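Local structure of dTDP-4-dehydrorhamnose 3-epimerase (Streptomyces niveus, 2C0Z) at residues A[77-82]-A[141-146]; A[158-163]-A[180-185]. The protein catalyses the 3-epimerisation of a dTDP-4-keto-6-deoxy sugar, acting together with NovU in the biosynthesis of the antibiotic novobiocin. All coordinates share one frame; numbering follows the deposited sequence. Where two conformers were deposited one is given.

In the fold
Contact 1 (77-82 with 141-146) lies within the cupin barrel, where the beginning of strand 81-87 pairs with the end of strand 136-143. It carries K81, probably a substrate ligand, and Y141, probably the proton donor, as inferred from related epimerases. Contact 2 (158-163 with 180-185) comes later in the chain and lies outside the sheets, tying the loop after strand 152-154 to the start of helix 183-188. The centres of the two contacts are about 23 Å apart and their nearest atoms about 15 Å, so they do not touch. Contact 2 also stands back from the catalytic groups: the side chain of L162 is about 11 Å from that of H71, the probable proton acceptor.

Contact 1 (A[77-82]-A[141-146]); sequences PGQAKY and YLSSGT
K81 holds CG anti to its carbonyl carbon (chi1 -75°) and then bends at its third and fourth torsions, which brings CE obliquely to Y141 CD2, at 4.0 Å, and turns NZ towards S143. The setting is an antiparallel strand pair of the RmlC-like cupin barrel: residues 81-82 open strand 81-87, and 141-143 close strand 136-143. K81 and S143 form a non-hydrogen-bonded pair with side chains on one face; the 3.1 Å bond from K81 NZ to S143 OG is doubtful, because the serine was modelled in two conformers. By similarity to other epimerases, K81 binds substrate and Y141 is the proton donor, so the two crossing side chains probably border the active site. Y141 OH bonds to S60 OG, and its side chain also touches H128.

Y82 and L142 are the hydrogen-bonded pair. Y82 N reaches L142 O at 2.8 Å, and L142 N returns a bond of 2.8 Å to Y82 O. Their side chains occupy the face opposite K81, with Y82 CB 4.2 Å from L142 CB. The Y82 ring meets Y39 edge-to-face, its OH bonded to W38 O.

Beyond the strand end, a serine hydroxyl does the work of a backbone carbonyl. S144 OG, set between its own N and carbonyl carbon (chi1 72°), accepts the nearly straight bond from A80 N (2.9 Å, 173°), while S144 N donates to A80 O at 3.0 Å. Further out, Q79 extends alongside G145, and its amide NE2 makes a weak bond of 3.4 Å to G145 O.

Contact 2 (A[158-163]-A[180-185]); sequences LDPELA and ALLLAE
D159 and L182 bring their CA atoms within 5.5 Å where a short turn, 160-162 helical in phi and psi and closed by A163 N to D159 O, meets the first turn of helix 183-188. The D159 carboxylate is shared between them. OD1 takes the N-H of L183, first residue of the helix, from above the carboxylate plane (2.8 Å, 155°), so an acid from a distant part of the chain caps the helix N-terminus. OD2 receives L162 N through its anti lone pair at 3.0 Å, an Asx motif, and a weak, strongly bent bond from E161 N. A water bonded to D159 OD1 and E161 OE1 links A184 N to both acids; the helix start would probably favour the ionised form of D159. L182, the N-cap residue, gives its own N to E185 OE1.

Apolar contacts flank the acid. P160 CD meets L182 CD2 at 3.9 Å, and L183, with CG anti to the backbone N (chi1 -179°), brings CD2 to within 4.1 Å of L162 CD2, the side chains crossing at about a right angle. L183 packs on L97 and Y104 of the loop between strands 89-96 and 107-113, and L162 O weakly accepts from W107 NE1 at the start of strand 107-113.

Contact 1 (A[77-82]-A[141-146])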
ATOM      1  N   PRO A  77       9.512  21.398  -4.413  1.00 21.19           N
ATOM      2  CA  PRO A  77       8.068  21.238  -4.601  1.00 20.93           C
ATOM      3  C   PRO A  77       7.349  20.616  -3.380  1.00 19.90           C
ATOM      4  O   PRO A  77       6.123  20.603  -3.286  1.00 20.85           O
ATOM      5  CB  PRO A  77       8.014  20.262  -5.789  1.00 20.98           C
ATOM      6  CG  PRO A  77       9.198  19.415  -5.620  1.00 21.21           C
ATOM      7  CD  PRO A  77      10.277  20.273  -4.976  1.00 21.82           C
ATOM      8  N   GLY A  78       8.144  20.090  -2.467  1.00 18.08           N
ATOM      9  CA  GLY A  78       7.646  19.371  -1.325  1.00 17.53           C
ATOM     10  C   GLY A  78       7.144  17.995  -1.701  1.00 16.74           C
ATOM     11  O   GLY A  78       6.944  17.656  -2.865  1.00 18.10           O
ATOM     12  N   GLN A  79       6.921  17.208  -0.678  1.00 15.41           N
ATOM     13  CA  GLN A  79       6.357  15.870  -0.823  1.00 15.26           C
ATOM     14  C   GLN A  79       5.605  15.551   0.457  1.00 14.56           C
ATOM     15  O   GLN A  79       6.105  15.835   1.540  1.00 15.80           O
ATOM     16  CB  GLN A  79       7.472  14.838  -0.993  1.00 16.12           C
ATOM     17  CG  GLN A  79       6.967  13.404  -1.167  1.00 19.21           C
ATOM     18  CD  GLN A  79       8.068  12.395  -1.037  1.00 22.11           C
ATOM     19  OE1 GLN A  79       8.470  12.058   0.080  1.00 25.01           O
ATOM     20  NE2 GLN A  79       8.575  11.911  -2.167  1.00 24.76           N
ATOM     21  N   ALA A  80       4.426  14.979   0.320  1.00 12.53           N
ATOM     22  CA  ALA A  80       3.690  14.443   1.455  1.00 11.42           C
ATOM     23  C   ALA A  80       3.725  12.928   1.385  1.00 11.61           C
ATOM     24  O   ALA A  80       3.822  12.368   0.313  1.00 12.31           O
ATOM     25  CB  ALA A  80       2.283  14.897   1.396  1.00 12.02           C
ATOM     26  N   LYS A  81       3.647  12.291   2.544  1.00 11.54           N
ATOM     27  CA  LYS A  81       3.773  10.834   2.632  1.00 12.24           C
ATOM     28  C   LYS A  81       2.704  10.279   3.553  1.00 11.07           C
ATOM     29  O   LYS A  81       2.363  10.888   4.562  1.00 11.05           O
ATOM     30  CB  LYS A  81       5.143  10.427   3.219  1.00 14.09           C
ATOM     31  CG  LYS A  81       6.312  10.556   2.315  1.00 19.51           C
ATOM     32  CD  LYS A  81       7.562   9.947   3.023  1.00 24.87           C
ATOM     33  CE  LYS A  81       8.361   9.107   2.064  1.00 28.52           C
ATOM     34  NZ  LYS A  81       8.447   9.740   0.720  1.00 31.36           N
ATOM     35  N   TYR A  82       2.234   9.087   3.226  1.00  9.46           N
ATOM     36  CA  TYR A  82       1.222   8.368   3.988  1.00  9.59           C
ATOM     37  C   TYR A  82       1.789   6.993   4.223  1.00  9.51           C
ATOM     38  O   TYR A  82       1.939   6.206   3.292  1.00  9.88           O
ATOM     39  CB  TYR A  82      -0.064   8.370   3.159  1.00  8.95           C
ATOM     40  CG  TYR A  82      -1.354   7.999   3.851  1.00  9.25           C
ATOM     41  CD1 TYR A  82      -1.693   6.678   4.025  1.00  8.34           C
ATOM     42  CD2 TYR A  82      -2.232   8.970   4.313  1.00 10.04           C
ATOM     43  CE1 TYR A  82      -2.887   6.314   4.643  1.00  8.40           C
ATOM     44  CE2 TYR A  82      -3.417   8.632   4.916  1.00 10.02           C
ATOM     45  CZ  TYR A  82      -3.755   7.286   5.073  1.00  8.85           C
ATOM     46  OH  TYR A  82      -4.961   6.975   5.642  1.00 10.24           O
ATOM     47  N   TYR A 141       4.459   2.942   1.826  1.00 11.87           N
ATOM     48  CA  TYR A 141       4.398   4.396   1.772  1.00 13.08           C
ATOM     49  C   TYR A 141       3.666   4.783   0.504  1.00 12.28           C
ATOM     50  O   TYR A 141       3.957   4.237  -0.564  1.00 12.31           O
ATOM     51  CB  TYR A 141       5.820   5.043   1.639  1.00 14.49           C
ATOM     52  CG  TYR A 141       6.948   4.575   2.511  1.00 17.58           C
ATOM     53  CD1 TYR A 141       7.515   3.331   2.322  1.00 21.01           C
ATOM     54  CD2 TYR A 141       7.503   5.414   3.465  1.00 24.38           C
ATOM     55  CE1 TYR A 141       8.596   2.902   3.075  1.00 25.22           C
ATOM     56  CE2 TYR A 141       8.591   4.999   4.234  1.00 25.44           C
ATOM     57  CZ  TYR A 141       9.123   3.740   4.034  1.00 27.41           C
ATOM     58  OH  TYR A 141      10.199   3.284   4.786  1.00 32.07           O
ATOM     59  N   LEU A 142       2.733   5.713   0.614  1.00 10.35           N
ATOM     60  CA  LEU A 142       2.157   6.399  -0.534  1.00 10.54           C
ATOM     61  C   LEU A 142       2.653   7.841  -0.512  1.00 11.35           C
ATOM     62  O   LEU A 142       2.576   8.510   0.535  1.00 13.95           O
ATOM     63  CB  LEU A 142       0.645   6.355  -0.488  1.00 10.54           C
ATOM     64  CG  LEU A 142       0.010   4.997  -0.160  1.00 11.30           C
ATOM     65  CD1 LEU A 142      -1.510   5.120  -0.108  1.00 12.86           C
ATOM     66  CD2 LEU A 142       0.412   3.948  -1.163  1.00 11.76           C
ATOM     67  N   SER A 143       3.207   8.291  -1.631  1.00 10.83           N
ATOM     68  CA  SER A 143       3.847   9.617  -1.705  1.00 11.89           C
ATOM     69  C   SER A 143       3.176  10.456  -2.775  1.00 11.44           C
ATOM     70  O   SER A 143       2.798   9.944  -3.822  1.00 10.89           O
ATOM     71  CB  SER A 143       5.341   9.485  -2.030  0.50 12.30           C
ATOM     72  OG  SER A 143       6.059   8.777  -1.014  0.50 12.82           O
ATOM     73  N   SER A 144       3.099  11.764  -2.514  1.00 11.12           N
ATOM     74  CA  SER A 144       2.514  12.720  -3.449  1.00 12.15           C
ATOM     75  C   SER A 144       3.455  13.193  -4.547  1.00 12.62           C
ATOM     76  O   SER A 144       3.035  13.930  -5.422  1.00 14.73           O
ATOM     77  CB  SER A 144       1.992  13.939  -2.685  1.00 12.35           C
ATOM     78  OG  SER A 144       3.089  14.735  -2.205  1.00 14.05           O
ATOM     79  N   GLY A 145       4.721  12.830  -4.496  1.00 12.97           N
ATOM     80  CA  GLY A 145       5.658  13.124  -5.571  1.00 14.41           C
ATOM     81  C   GLY A 145       6.573  11.964  -5.838  1.00 15.01           C
ATOM     82  O   GLY A 145       6.787  11.097  -4.977  1.00 16.13           O
ATOM     83  N   THR A 146       7.122  11.930  -7.041  1.00 15.43           N
ATOM     84  CA  THR A 146       8.045  10.864  -7.389  1.00 16.63           C
ATOM     85  C   THR A 146       9.446  11.188  -6.915  1.00 17.55           C
ATOM     86  O   THR A 146       9.796  12.358  -6.653  1.00 18.26           O
ATOM     87  CB  THR A 146       8.082  10.629  -8.898  1.00 16.06           C
ATOM     88  OG1 THR A 146       8.362  11.855  -9.586  1.00 18.91           O
ATOM     89  CG2 THR A 146       6.732  10.137  -9.408  1.00 15.50           C
TER

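Contact 2 (A[158-163]-A[180-185])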
ATOM      1  N   LEU A 158      20.742  10.678  14.776  1.00 13.47           N
ATOM      2  CA  LEU A 158      21.239  10.815  16.139  1.00 14.43           C
ATOM      3  C   LEU A 158      21.555  12.276  16.495  1.00 14.47           C
ATOM      4  O   LEU A 158      22.258  12.551  17.479  1.00 16.13           O
ATOM      5  CB  LEU A 158      22.469   9.906  16.352  1.00 15.13           C
ATOM      6  CG  LEU A 158      22.287   8.436  15.964  1.00 17.29           C
ATOM      7  CD1 LEU A 158      23.569   7.651  16.327  1.00 20.07           C
ATOM      8  CD2 LEU A 158      21.118   7.823  16.615  1.00 18.39           C
ATOM      9  N   ASP A 159      20.980  13.220  15.748  1.00 13.89           N
ATOM     10  CA  ASP A 159      21.136  14.652  16.020  1.00 14.06           C
ATOM     11  C   ASP A 159      20.859  14.981  17.505  1.00 14.22           C
ATOM     12  O   ASP A 159      19.884  14.484  18.084  1.00 13.83           O
ATOM     13  CB  ASP A 159      20.168  15.463  15.168  1.00 14.45           C
ATOM     14  CG  ASP A 159      20.236  16.914  15.490  1.00 15.23           C
ATOM     15  OD1 ASP A 159      21.134  17.572  14.936  1.00 15.13           O
ATOM     16  OD2 ASP A 159      19.483  17.464  16.333  1.00 12.86           O
ATOM     17  N   PRO A 160      21.700  15.815  18.128  1.00 14.81           N
ATOM     18  CA  PRO A 160      21.546  16.124  19.556  1.00 15.20           C
ATOM     19  C   PRO A 160      20.412  17.096  19.967  1.00 14.96           C
ATOM     20  O   PRO A 160      20.006  17.064  21.143  1.00 16.46           O
ATOM     21  CB  PRO A 160      22.916  16.717  19.920  1.00 16.11           C
ATOM     22  CG  PRO A 160      23.372  17.347  18.682  1.00 15.42           C
ATOM     23  CD  PRO A 160      22.893  16.452  17.542  1.00 14.97           C
ATOM     24  N   GLU A 161      19.965  17.971  19.078  1.00 14.66           N
ATOM     25  CA  GLU A 161      18.792  18.809  19.351  1.00 14.70           C
ATOM     26  C   GLU A 161      17.540  17.942  19.379  1.00 13.51           C
ATOM     27  O   GLU A 161      16.662  18.139  20.225  1.00 13.22           O
ATOM     28  CB  GLU A 161      18.618  19.925  18.307  1.00 15.12           C
ATOM     29  CG  GLU A 161      19.608  21.063  18.363  1.00 15.94           C
ATOM     30  CD  GLU A 161      19.310  22.107  17.315  1.00 16.37           C
ATOM     31  OE1 GLU A 161      19.730  21.928  16.155  1.00 16.65           O
ATOM     32  OE2 GLU A 161      18.661  23.125  17.647  1.00 17.95           O
ATOM     33  N   LEU A 162      17.431  16.997  18.441  1.00 12.41           N
ATOM     34  CA  LEU A 162      16.283  16.100  18.414  1.00 11.70           C
ATOM     35  C   LEU A 162      16.369  15.073  19.536  1.00 12.13           C
ATOM     36  O   LEU A 162      15.387  14.831  20.225  1.00 11.34           O
ATOM     37  CB  LEU A 162      16.190  15.404  17.039  1.00 11.38           C
ATOM     38  CG  LEU A 162      16.121  16.329  15.819  1.00 11.70           C
ATOM     39  CD1 LEU A 162      16.134  15.519  14.542  1.00 13.16           C
ATOM     40  CD2 LEU A 162      14.881  17.233  15.832  1.00 12.62           C
ATOM     41  N   ALA A 163      17.540  14.453  19.694  1.00 11.89           N
ATOM     42  CA  ALA A 163      17.775  13.479  20.738  1.00 12.29           C
ATOM     43  C   ALA A 163      16.669  12.415  20.779  1.00 12.55           C
ATOM     44  O   ALA A 163      16.057  12.154  21.804  1.00 13.59           O
ATOM     45  CB  ALA A 163      17.941  14.170  22.100  1.00 12.47           C
ATOM     46  N   ALA A 180      25.007  12.163   7.348  1.00 15.43           N
ATOM     47  CA  ALA A 180      24.101  13.293   7.209  1.00 14.56           C
ATOM     48  C   ALA A 180      24.437  14.421   8.179  1.00 13.76           C
ATOM     49  O   ALA A 180      24.976  14.186   9.258  1.00 14.87           O
ATOM     50  CB  ALA A 180      22.690  12.845   7.467  1.00 13.74           C
ATOM     51  N   LEU A 181      24.066  15.627   7.763  1.00 13.21           N
ATOM     52  CA  LEU A 181      24.269  16.829   8.561  1.00 13.05           C
ATOM     53  C   LEU A 181      23.453  16.788   9.827  1.00 13.11           C
ATOM     54  O   LEU A 181      22.329  16.278   9.857  1.00 13.53           O
ATOM     55  CB  LEU A 181      23.842  18.063   7.782  1.00 12.88           C
ATOM     56  CG  LEU A 181      24.664  18.482   6.564  1.00 14.77           C
ATOM     57  CD1 LEU A 181      24.259  19.855   6.125  1.00 13.78           C
ATOM     58  CD2 LEU A 181      26.086  18.425   6.831  1.00 18.99           C
ATOM     59  N   LEU A 182      24.018  17.346  10.884  1.00 12.43           N
ATOM     60  CA  LEU A 182      23.224  17.747  12.047  1.00 13.09           C
ATOM     61  C   LEU A 182      22.152  18.737  11.646  1.00 12.42           C
ATOM     62  O   LEU A 182      22.289  19.473  10.673  1.00 12.08           O
ATOM     63  CB  LEU A 182      24.097  18.360  13.112  1.00 13.81           C
ATOM     64  CG  LEU A 182      25.193  17.451  13.626  1.00 15.01           C
ATOM     65  CD1 LEU A 182      25.883  18.159  14.783  1.00 16.34           C
ATOM     66  CD2 LEU A 182      24.638  16.132  14.066  1.00 16.27           C
ATOM     67  N   LEU A 183      21.067  18.752  12.419  1.00 12.35           N
ATOM     68  CA  LEU A 183      19.975  19.686  12.175  1.00 11.67           C
ATOM     69  C   LEU A 183      20.477  21.147  12.062  1.00 12.36           C
ATOM     70  O   LEU A 183      20.128  21.840  11.136  1.00 12.70           O
ATOM     71  CB  LEU A 183      18.909  19.557  13.271  1.00 11.76           C
ATOM     72  CG  LEU A 183      17.689  20.468  13.124  1.00 13.62           C
ATOM     73  CD1 LEU A 183      16.864  19.998  11.934  1.00 15.05           C
ATOM     74  CD2 LEU A 183      16.875  20.486  14.396  1.00 14.41           C
ATOM     75  N   ALA A 184      21.309  21.565  13.006  1.00 13.37           N
ATOM     76  CA  ALA A 184      21.822  22.932  13.036  1.00 14.00           C
ATOM     77  C   ALA A 184      22.754  23.211  11.860  1.00 14.21           C
ATOM     78  O   ALA A 184      22.783  24.347  11.355  1.00 14.98           O
ATOM     79  CB  ALA A 184      22.546  23.191  14.358  1.00 15.19           C
ATOM     80  N   GLU A 185      23.485  22.178  11.414  1.00 13.55           N
ATOM     81  CA  GLU A 185      24.332  22.312  10.229  1.00 13.29           C
ATOM     82  C   GLU A 185      23.493  22.517   8.962  1.00 13.00           C
ATOM     83  O   GLU A 185      23.831  23.319   8.098  1.00 14.41           O
ATOM     84  CB  GLU A 185      25.278  21.114  10.091  1.00 13.67           C
ATOM     85  CG  GLU A 185      26.308  21.016  11.184  1.00 14.83           C
ATOM     86  CD  GLU A 185      27.061  19.700  11.187  1.00 15.59           C
ATOM     87  OE1 GLU A 185      26.624  18.711  10.527  1.00 14.96           O
ATOM     88  OE2 GLU A 185      28.106  19.643  11.875  1.00 19.07           O
TER
HETATM   89  O   HOH W   1      21.737  20.130  15.594  1.00 14.50           O